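Long-range contacts in lectin CEL-I, N-acetyl-D-galactosamine-specific C-type (Cucumaria echinata, PDB 4WQQ), which binds galactose and N-acetylgalactosamine in its natural form and, in this engineered variant, recognises mannose at a calcium site: residues Y16-T21 against R63-Q68; H30-Y35 against Y134-T139; L72-Y77 against G113-T118. The protein carries 3 engineered substitutions. All blocks are in the same frame, centred on the assembly; numbering follows the deposited sequence.

All three contacts converge on the central sheet of one C-type lectin domain, their centres about 13 to 14 Å apart. Contact 1 sets the end of helix 52-65 against strand 14-23, and contact 2 ties helix 25-34 to the neighbouring strand 132-140. The two meet through Arg17 O, probably hydrogen-bonded to Cys136 N at 2.8 Å. Contact 3, nested in the loop that contact 2 closes, pairs strands 71-77 and 112-116; Leu72 CD1 reaches Phe18 CE1 of contact 1 at 3.6 Å. Contact 3 also approaches the sugar: Arg116 belongs to the mannose pocket, and the Gln114 side chain lies about 3 Å from that of the calcium ligand Asn124.

Contact 1. Residues Y16-T21 against R63-Q68; sequences YRFFNT and RGIDSQ
Phe18 meets Ile65 at the edge of its ring and touches Asp66 with CZ, where helix 52-65 gives way to a loop. With CG anti to the backbone N (chi1 173°), the ring reaches from strand 14-23 toward the helix end, and Ile65 CG2 comes in near the ring plane, 3.7 Å from Phe18 CE2. Phe18 CZ lies 3.8 Å from Asp66 CB; the two side chains run almost perpendicular, although ring and carboxylate planes differ by only 16°. This is the tight, apolar half, and Trp62 of the same helix adds to it.

The polar side is looser. Asn20, itself exposed, brings OD1 no closer than 3.7 Å to Asp66 CG, and a water fills the role of a direct bond, accepting from Asn20 ND2 at 3.2 Å and donating to Asp66 OD1 at 2.8 Å. The same OD1 takes the backbone N of Gln68 at 2.9 Å, closing an Asx turn that shapes the chain leaving the helix.

Lys133 bonds to both Asn20 OD1 and Asp66 OD2, and Trp62 NE1 also donates to that OD2. So many donors around a buried carboxylate would be expected to stabilise its negative charge and fix its rotation.

Contact 2. Residues H30-Y35 against Y134-T139; sequences HECVSY and YMCKLT
Cys32 SG sits at the edge of the Tyr134 ring, 3.7 Å from Tyr134 CD2; seen from the ring centroid it is 77° off the normal. The same sulfur is bonded to Cys136 SG at 2.0 Å, and the disulfide torsion of -81° is close to the relaxed value for such a bridge. In both cysteines SG lies anti to the carbonyl carbon, which turns the two sulfurs into the gap between helix 25-34 and strand 132-140. The short segment axes pass 8.4 Å apart, and Cys32 CA and Cys136 CA are 5.4 Å apart.

Glu31, on the same helix, packs on the phenol end of Tyr134, with Glu31 CB 3.3 Å from Tyr134 OH. The glutamate chain bends at chi2 (-63°), which carries the carboxylate away from the hydroxyl. A single water joins them instead, donating to Glu31 OE2 at 3.0 Å and hydrogen-bonding to Tyr134 OH and to Tyr35 OH. The backbone O of Tyr35 bonds to Thr39 OG1 of the second subunit, so the chain following the helix borders the dimer interface. A disulfide pinning the first domain helix to the last strand is a hallmark of the C-type lectin fold.

Contact 3. Residues L72-Y77 against G113-T118; sequences LWIGLY and GQFRHT
Gln114 and Trp73 form a non-hydrogen-bonded antiparallel pair in the sheet of the C-type lectin fold, where Trp73 to Leu76 spell the family's WIGL motif. Gln114 CB begins 3.3 Å from Leu72 O and also touches Trp73 CE3. CG lies between the backbone N and the carbonyl carbon (chi1 59°), and the chain, extended beyond it, passes obliquely over the indole. Further out CD draws near Trp73 CZ3, and at the tip NE2 sits over one face of the ring, toward the rim, 3.4 Å from Trp73 CZ3, with amide and ring planes 36° apart. The other end of the amide, OE1, accepts from Asn124 and Asn126, so Gln114 is a second-shell residue that probably helps to hold the calcium ligand Asn124. Trp73 NE1 is bonded separately to Thr23 O.

On the opposite face, Leu72 and Phe115 stand side by side, Leu72 CD2 and Phe115 CD2 4.0 Å apart, while Ile74 crosses the ring at about a right angle with CG2 3.6 Å from Phe115 CE1. Leu72 and Phe115 also exchange two backbone bonds. Past the corner at Gly75, Gly113 N still reaches Leu76 O at 2.8 Å. Gly113 O accepts a nearly straight bond from Ile74 N (174° at the hydrogen), which comes from above the carbonyl plane, and also lies at the edge of the Trp73 ring, 3.2 Å from Trp73 CE3.

Contact 1. Residues Y16-T21 against R63-Q68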
# COMPACT_ATOMS: atom_id res chain seq x y z
N TYR A 16 -6.76 -6.38 -4.14
CA TYR A 16 -7.00 -7.79 -4.43
C TYR A 16 -6.11 -8.26 -5.59
O TYR A 16 -5.78 -7.50 -6.54
CB TYR A 16 -8.51 -8.06 -4.77
CG TYR A 16 -9.46 -7.66 -3.68
CD1 TYR A 16 -9.85 -6.35 -3.56
CD2 TYR A 16 -9.98 -8.56 -2.81
CE1 TYR A 16 -10.70 -5.95 -2.54
CE2 TYR A 16 -10.86 -8.19 -1.80
CZ TYR A 16 -11.21 -6.88 -1.66
OH TYR A 16 -12.08 -6.42 -0.68
N ARG A 17 -5.68 -9.53 -5.57
CA ARG A 17 -4.94 -10.11 -6.64
C ARG A 17 -5.29 -11.58 -6.81
O ARG A 17 -5.18 -12.37 -5.88
CB ARG A 17 -3.44 -9.98 -6.43
CG ARG A 17 -2.60 -10.42 -7.63
CD ARG A 17 -1.20 -9.86 -7.51
NE ARG A 17 -0.34 -10.41 -8.53
CZ ARG A 17 0.97 -10.22 -8.61
NH1 ARG A 17 1.60 -9.48 -7.70
NH2 ARG A 17 1.65 -10.82 -9.60
N PHE A 18 -5.72 -11.91 -8.02
CA PHE A 18 -6.00 -13.25 -8.38
C PHE A 18 -4.83 -13.96 -9.03
O PHE A 18 -4.15 -13.40 -9.90
CB PHE A 18 -7.18 -13.25 -9.37
CG PHE A 18 -7.47 -14.60 -9.95
CD1 PHE A 18 -7.87 -15.64 -9.12
CD2 PHE A 18 -7.26 -14.87 -11.32
CE1 PHE A 18 -8.10 -16.90 -9.59
CE2 PHE A 18 -7.51 -16.15 -11.81
CZ PHE A 18 -7.89 -17.17 -10.97
N PHE A 19 -4.57 -15.18 -8.53
CA PHE A 19 -3.57 -16.07 -9.02
C PHE A 19 -4.19 -17.29 -9.66
O PHE A 19 -4.78 -18.15 -9.05
CB PHE A 19 -2.63 -16.49 -7.90
CG PHE A 19 -1.78 -15.37 -7.41
CD1 PHE A 19 -0.60 -15.04 -8.03
CD2 PHE A 19 -2.22 -14.58 -6.36
CE1 PHE A 19 0.19 -13.98 -7.59
CE2 PHE A 19 -1.45 -13.52 -5.95
CZ PHE A 19 -0.25 -13.22 -6.56
N ASN A 20 -3.99 -17.36 -10.97
CA ASN A 20 -4.63 -18.39 -11.80
C ASN A 20 -3.76 -19.64 -11.87
O ASN A 20 -3.33 -20.07 -12.92
CB ASN A 20 -4.92 -17.82 -13.17
CG ASN A 20 -5.91 -18.65 -13.95
OD1 ASN A 20 -6.56 -19.52 -13.43
ND2 ASN A 20 -6.05 -18.34 -15.20
N THR A 21 -3.54 -20.20 -10.69
CA THR A 21 -2.66 -21.35 -10.47
C THR A 21 -3.34 -22.26 -9.53
O THR A 21 -3.77 -21.87 -8.40
CB THR A 21 -1.30 -20.87 -9.88
OG1 THR A 21 -0.60 -20.08 -10.86
CG2 THR A 21 -0.40 -22.03 -9.47
N ARG A 63 -13.82 -14.68 -12.27
CA ARG A 63 -14.43 -15.29 -13.45
C ARG A 63 -14.19 -14.48 -14.71
O ARG A 63 -14.27 -15.05 -15.82
CB ARG A 63 -15.90 -15.55 -13.17
CG ARG A 63 -16.17 -16.45 -11.97
CD ARG A 63 -15.40 -17.75 -12.04
NE ARG A 63 -15.83 -18.55 -13.18
CZ ARG A 63 -15.25 -19.66 -13.61
NH1 ARG A 63 -14.15 -20.13 -13.05
NH2 ARG A 63 -15.76 -20.31 -14.61
N GLY A 64 -13.70 -13.25 -14.56
CA GLY A 64 -13.21 -12.48 -15.73
C GLY A 64 -11.87 -12.92 -16.23
O GLY A 64 -11.52 -12.76 -17.42
N ILE A 65 -11.07 -13.54 -15.36
CA ILE A 65 -9.81 -14.06 -15.76
C ILE A 65 -9.81 -15.57 -16.03
O ILE A 65 -9.11 -16.06 -16.93
CB ILE A 65 -8.78 -13.67 -14.68
CG1 ILE A 65 -8.66 -12.13 -14.76
CG2 ILE A 65 -7.41 -14.28 -15.00
CD1 ILE A 65 -8.11 -11.55 -13.50
N ASP A 66 -10.52 -16.31 -15.20
CA ASP A 66 -10.53 -17.77 -15.24
C ASP A 66 -11.91 -18.26 -15.67
O ASP A 66 -12.93 -18.09 -14.97
CB ASP A 66 -10.17 -18.29 -13.84
CG ASP A 66 -10.21 -19.80 -13.71
OD1 ASP A 66 -10.19 -20.56 -14.73
OD2 ASP A 66 -10.20 -20.28 -12.53
N SER A 67 -11.96 -18.85 -16.86
CA SER A 67 -13.21 -19.42 -17.31
C SER A 67 -13.36 -20.90 -17.03
O SER A 67 -14.36 -21.50 -17.44
CB SER A 67 -13.35 -19.13 -18.82
OG SER A 67 -12.35 -19.78 -19.53
N GLN A 68 -12.41 -21.52 -16.33
CA GLN A 68 -12.45 -22.97 -16.18
C GLN A 68 -13.42 -23.35 -15.05
O GLN A 68 -13.56 -22.61 -14.11
CB GLN A 68 -11.06 -23.53 -15.88
CG GLN A 68 -10.02 -23.33 -16.95
CD GLN A 68 -8.67 -23.81 -16.50
OE1 GLN A 68 -8.33 -23.79 -15.28
NE2 GLN A 68 -7.84 -24.25 -17.49
O HOH W 1 -8.07 -20.32 -16.59

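Contact 2. Residues H30-Y35 against Y134-T139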
# COMPACT_ATOMS: atom_id res chain seq x y z
N HIS A 30 0.07 -19.71 2.26
CA HIS A 30 1.49 -19.35 2.23
C HIS A 30 1.84 -18.32 1.17
O HIS A 30 2.50 -17.33 1.47
CB HIS A 30 2.33 -20.64 2.05
CG HIS A 30 3.78 -20.39 1.74
ND1 HIS A 30 4.72 -20.17 2.73
CD2 HIS A 30 4.42 -20.28 0.56
CE1 HIS A 30 5.90 -19.95 2.16
NE2 HIS A 30 5.74 -20.00 0.85
N GLU A 31 1.41 -18.52 -0.08
CA GLU A 31 1.74 -17.63 -1.15
C GLU A 31 1.16 -16.26 -0.89
O GLU A 31 1.85 -15.25 -1.02
CB GLU A 31 1.18 -18.16 -2.48
CG GLU A 31 2.01 -19.28 -3.08
CD GLU A 31 3.41 -18.85 -3.43
OE1 GLU A 31 4.31 -19.69 -3.28
OE2 GLU A 31 3.62 -17.69 -3.85
N CYS A 32 -0.10 -16.17 -0.49
CA CYS A 32 -0.65 -14.84 -0.18
C CYS A 32 0.09 -14.08 0.92
O CYS A 32 0.38 -12.91 0.80
CB CYS A 32 -2.17 -14.86 0.22
SG CYS A 32 -3.27 -15.28 -1.16
N VAL A 33 0.39 -14.78 2.01
CA VAL A 33 0.99 -14.12 3.14
C VAL A 33 2.40 -13.62 2.79
O VAL A 33 2.88 -12.62 3.34
CB VAL A 33 0.94 -15.05 4.37
CG1 VAL A 33 1.76 -14.46 5.52
CG2 VAL A 33 -0.49 -15.21 4.85
N SER A 34 3.07 -14.34 1.90
CA SER A 34 4.41 -13.97 1.45
C SER A 34 4.56 -12.54 0.95
O SER A 34 5.66 -12.00 1.07
CB SER A 34 4.93 -14.97 0.42
OG SER A 34 4.36 -14.74 -0.87
N TYR A 35 3.48 -11.89 0.46
CA TYR A 35 3.55 -10.49 -0.03
C TYR A 35 3.49 -9.46 1.08
O TYR A 35 3.65 -8.29 0.81
CB TYR A 35 2.40 -10.26 -1.00
CG TYR A 35 2.52 -11.06 -2.24
CD1 TYR A 35 3.28 -10.60 -3.31
CD2 TYR A 35 1.84 -12.27 -2.38
CE1 TYR A 35 3.44 -11.38 -4.46
CE2 TYR A 35 1.97 -13.07 -3.54
CZ TYR A 35 2.75 -12.61 -4.58
OH TYR A 35 2.90 -13.37 -5.71
N TYR A 134 -6.59 -19.22 -6.42
CA TYR A 134 -6.66 -18.45 -5.18
C TYR A 134 -6.61 -16.95 -5.41
O TYR A 134 -6.21 -16.48 -6.43
CB TYR A 134 -5.63 -18.92 -4.15
CG TYR A 134 -4.20 -18.70 -4.56
CD1 TYR A 134 -3.54 -19.59 -5.37
CD2 TYR A 134 -3.46 -17.60 -4.04
CE1 TYR A 134 -2.22 -19.39 -5.68
CE2 TYR A 134 -2.16 -17.39 -4.35
CZ TYR A 134 -1.53 -18.26 -5.19
OH TYR A 134 -0.18 -18.11 -5.54
N MET A 135 -7.08 -16.25 -4.42
CA MET A 135 -7.13 -14.81 -4.45
C MET A 135 -6.55 -14.26 -3.13
O MET A 135 -6.94 -14.69 -2.03
CB MET A 135 -8.60 -14.45 -4.48
CG MET A 135 -8.97 -13.02 -4.33
SD MET A 135 -9.08 -12.17 -5.88
CE MET A 135 -10.24 -13.10 -6.97
N CYS A 136 -5.71 -13.25 -3.25
CA CYS A 136 -5.17 -12.57 -2.09
C CYS A 136 -5.78 -11.19 -1.92
O CYS A 136 -6.36 -10.62 -2.87
CB CYS A 136 -3.67 -12.42 -2.20
SG CYS A 136 -2.79 -13.96 -2.63
N LYS A 137 -5.65 -10.67 -0.72
CA LYS A 137 -6.27 -9.38 -0.34
C LYS A 137 -5.26 -8.71 0.53
O LYS A 137 -4.70 -9.35 1.41
CB LYS A 137 -7.56 -9.66 0.42
CG LYS A 137 -8.30 -8.52 1.05
CD LYS A 137 -9.64 -9.03 1.65
CE LYS A 137 -10.23 -8.00 2.59
NZ LYS A 137 -11.57 -8.35 3.12
N LEU A 138 -5.08 -7.40 0.33
CA LEU A 138 -4.37 -6.56 1.26
C LEU A 138 -5.26 -5.89 2.28
O LEU A 138 -6.30 -5.34 1.93
CB LEU A 138 -3.63 -5.49 0.49
CG LEU A 138 -2.66 -6.01 -0.55
CD1 LEU A 138 -1.93 -4.83 -1.08
CD2 LEU A 138 -1.64 -7.08 -0.09
N THR A 139 -4.79 -5.91 3.53
CA THR A 139 -5.45 -5.21 4.63
C THR A 139 -4.41 -4.24 5.24
O THR A 139 -3.31 -4.63 5.64
CB THR A 139 -6.00 -6.19 5.70
OG1 THR A 139 -6.96 -7.06 5.08
CG2 THR A 139 -6.70 -5.46 6.85
O HOH W 2 1.81 -16.08 -5.61

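Contact 3. Residues L72-Y77 against G113-T118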
# COMPACT_ATOMS: atom_id res chain seq x y z
N LEU A 72 -12.24 -21.51 -6.10
CA LEU A 72 -11.38 -20.42 -5.65
C LEU A 72 -11.21 -20.49 -4.15
O LEU A 72 -12.13 -20.23 -3.38
CB LEU A 72 -11.96 -19.08 -6.07
CG LEU A 72 -11.14 -17.81 -5.70
CD1 LEU A 72 -9.98 -17.59 -6.63
CD2 LEU A 72 -11.97 -16.57 -5.65
N TRP A 73 -9.99 -20.79 -3.68
CA TRP A 73 -9.71 -20.65 -2.23
C TRP A 73 -9.93 -19.28 -1.67
O TRP A 73 -9.50 -18.27 -2.27
CB TRP A 73 -8.27 -21.02 -1.92
CG TRP A 73 -7.90 -22.49 -2.20
CD1 TRP A 73 -6.85 -22.91 -2.92
CD2 TRP A 73 -8.52 -23.68 -1.67
NE1 TRP A 73 -6.78 -24.27 -2.94
CE2 TRP A 73 -7.79 -24.78 -2.19
CE3 TRP A 73 -9.64 -23.93 -0.82
CZ2 TRP A 73 -8.13 -26.13 -1.87
CZ3 TRP A 73 -9.96 -25.23 -0.52
CH2 TRP A 73 -9.18 -26.35 -1.07
N ILE A 74 -10.55 -19.27 -0.51
CA ILE A 74 -10.66 -18.09 0.33
C ILE A 74 -10.10 -18.39 1.71
O ILE A 74 -9.87 -19.57 2.08
CB ILE A 74 -12.12 -17.53 0.38
CG1 ILE A 74 -13.04 -18.57 1.06
CG2 ILE A 74 -12.60 -17.23 -1.02
CD1 ILE A 74 -14.54 -18.24 1.09
N GLY A 75 -9.94 -17.36 2.53
CA GLY A 75 -9.26 -17.52 3.79
C GLY A 75 -10.05 -18.12 4.95
O GLY A 75 -9.72 -17.87 6.09
N LEU A 76 -10.99 -18.98 4.64
CA LEU A 76 -11.96 -19.49 5.63
C LEU A 76 -11.60 -20.92 5.97
O LEU A 76 -11.36 -21.74 5.08
CB LEU A 76 -13.40 -19.44 5.06
CG LEU A 76 -14.57 -19.63 6.03
CD1 LEU A 76 -14.76 -18.42 6.89
CD2 LEU A 76 -15.84 -19.92 5.29
N TYR A 77 -11.48 -21.19 7.27
CA TYR A 77 -11.15 -22.58 7.65
C TYR A 77 -11.63 -22.95 9.04
O TYR A 77 -11.82 -22.07 9.92
CB TYR A 77 -9.63 -22.80 7.47
CG TYR A 77 -8.64 -22.19 8.48
CD1 TYR A 77 -8.68 -20.89 8.90
CD2 TYR A 77 -7.61 -22.99 8.99
CE1 TYR A 77 -7.75 -20.38 9.83
CE2 TYR A 77 -6.66 -22.48 9.88
CZ TYR A 77 -6.74 -21.18 10.29
OH TYR A 77 -5.84 -20.69 11.17
N GLY A 113 -12.27 -23.43 3.08
CA GLY A 113 -13.32 -22.77 2.32
C GLY A 113 -12.93 -22.29 0.92
O GLY A 113 -11.77 -21.98 0.67
N GLN A 114 -13.87 -22.32 -0.02
CA GLN A 114 -13.63 -21.94 -1.39
C GLN A 114 -14.96 -21.48 -2.04
O GLN A 114 -16.03 -21.95 -1.66
CB GLN A 114 -13.02 -23.13 -2.20
CG GLN A 114 -13.91 -24.37 -2.23
CD GLN A 114 -13.35 -25.61 -2.90
OE1 GLN A 114 -14.14 -26.50 -3.13
NE2 GLN A 114 -12.05 -25.72 -3.15
N PHE A 115 -14.87 -20.58 -3.00
CA PHE A 115 -16.02 -20.33 -3.92
C PHE A 115 -16.16 -21.47 -4.93
O PHE A 115 -15.19 -21.96 -5.53
CB PHE A 115 -15.78 -19.07 -4.77
CG PHE A 115 -15.86 -17.74 -4.05
CD1 PHE A 115 -15.94 -17.61 -2.68
CD2 PHE A 115 -15.84 -16.59 -4.81
CE1 PHE A 115 -15.97 -16.37 -2.09
CE2 PHE A 115 -15.94 -15.35 -4.23
CZ PHE A 115 -16.00 -15.22 -2.88
N ARG A 116 -17.39 -21.86 -5.20
CA ARG A 116 -17.77 -22.50 -6.46
C ARG A 116 -17.80 -21.49 -7.62
O ARG A 116 -17.92 -20.30 -7.39
CB ARG A 116 -19.19 -23.12 -6.31
CG ARG A 116 -19.18 -24.05 -5.15
CD ARG A 116 -20.17 -25.16 -5.22
NE ARG A 116 -19.39 -26.39 -5.26
CZ ARG A 116 -19.58 -27.46 -4.46
NH1 ARG A 116 -20.55 -27.51 -3.49
NH2 ARG A 116 -18.76 -28.48 -4.64
N HIS A 117 -17.68 -21.99 -8.84
CA HIS A 117 -17.72 -21.12 -10.00
C HIS A 117 -19.18 -20.80 -10.39
O HIS A 117 -19.40 -19.99 -11.28
CB HIS A 117 -16.98 -21.67 -11.23
CG HIS A 117 -17.61 -22.85 -11.90
ND1 HIS A 117 -17.53 -24.14 -11.42
CD2 HIS A 117 -18.34 -22.93 -13.06
CE1 HIS A 117 -18.12 -24.96 -12.28
NE2 HIS A 117 -18.62 -24.25 -13.27
N THR A 118 -20.12 -21.40 -9.67
CA THR A 118 -21.57 -21.25 -9.98
C THR A 118 -22.26 -20.47 -8.87
O THR A 118 -21.68 -20.22 -7.78
CB THR A 118 -22.20 -22.62 -10.11
OG1 THR A 118 -21.94 -23.38 -8.93
CG2 THR A 118 -21.71 -23.29 -11.28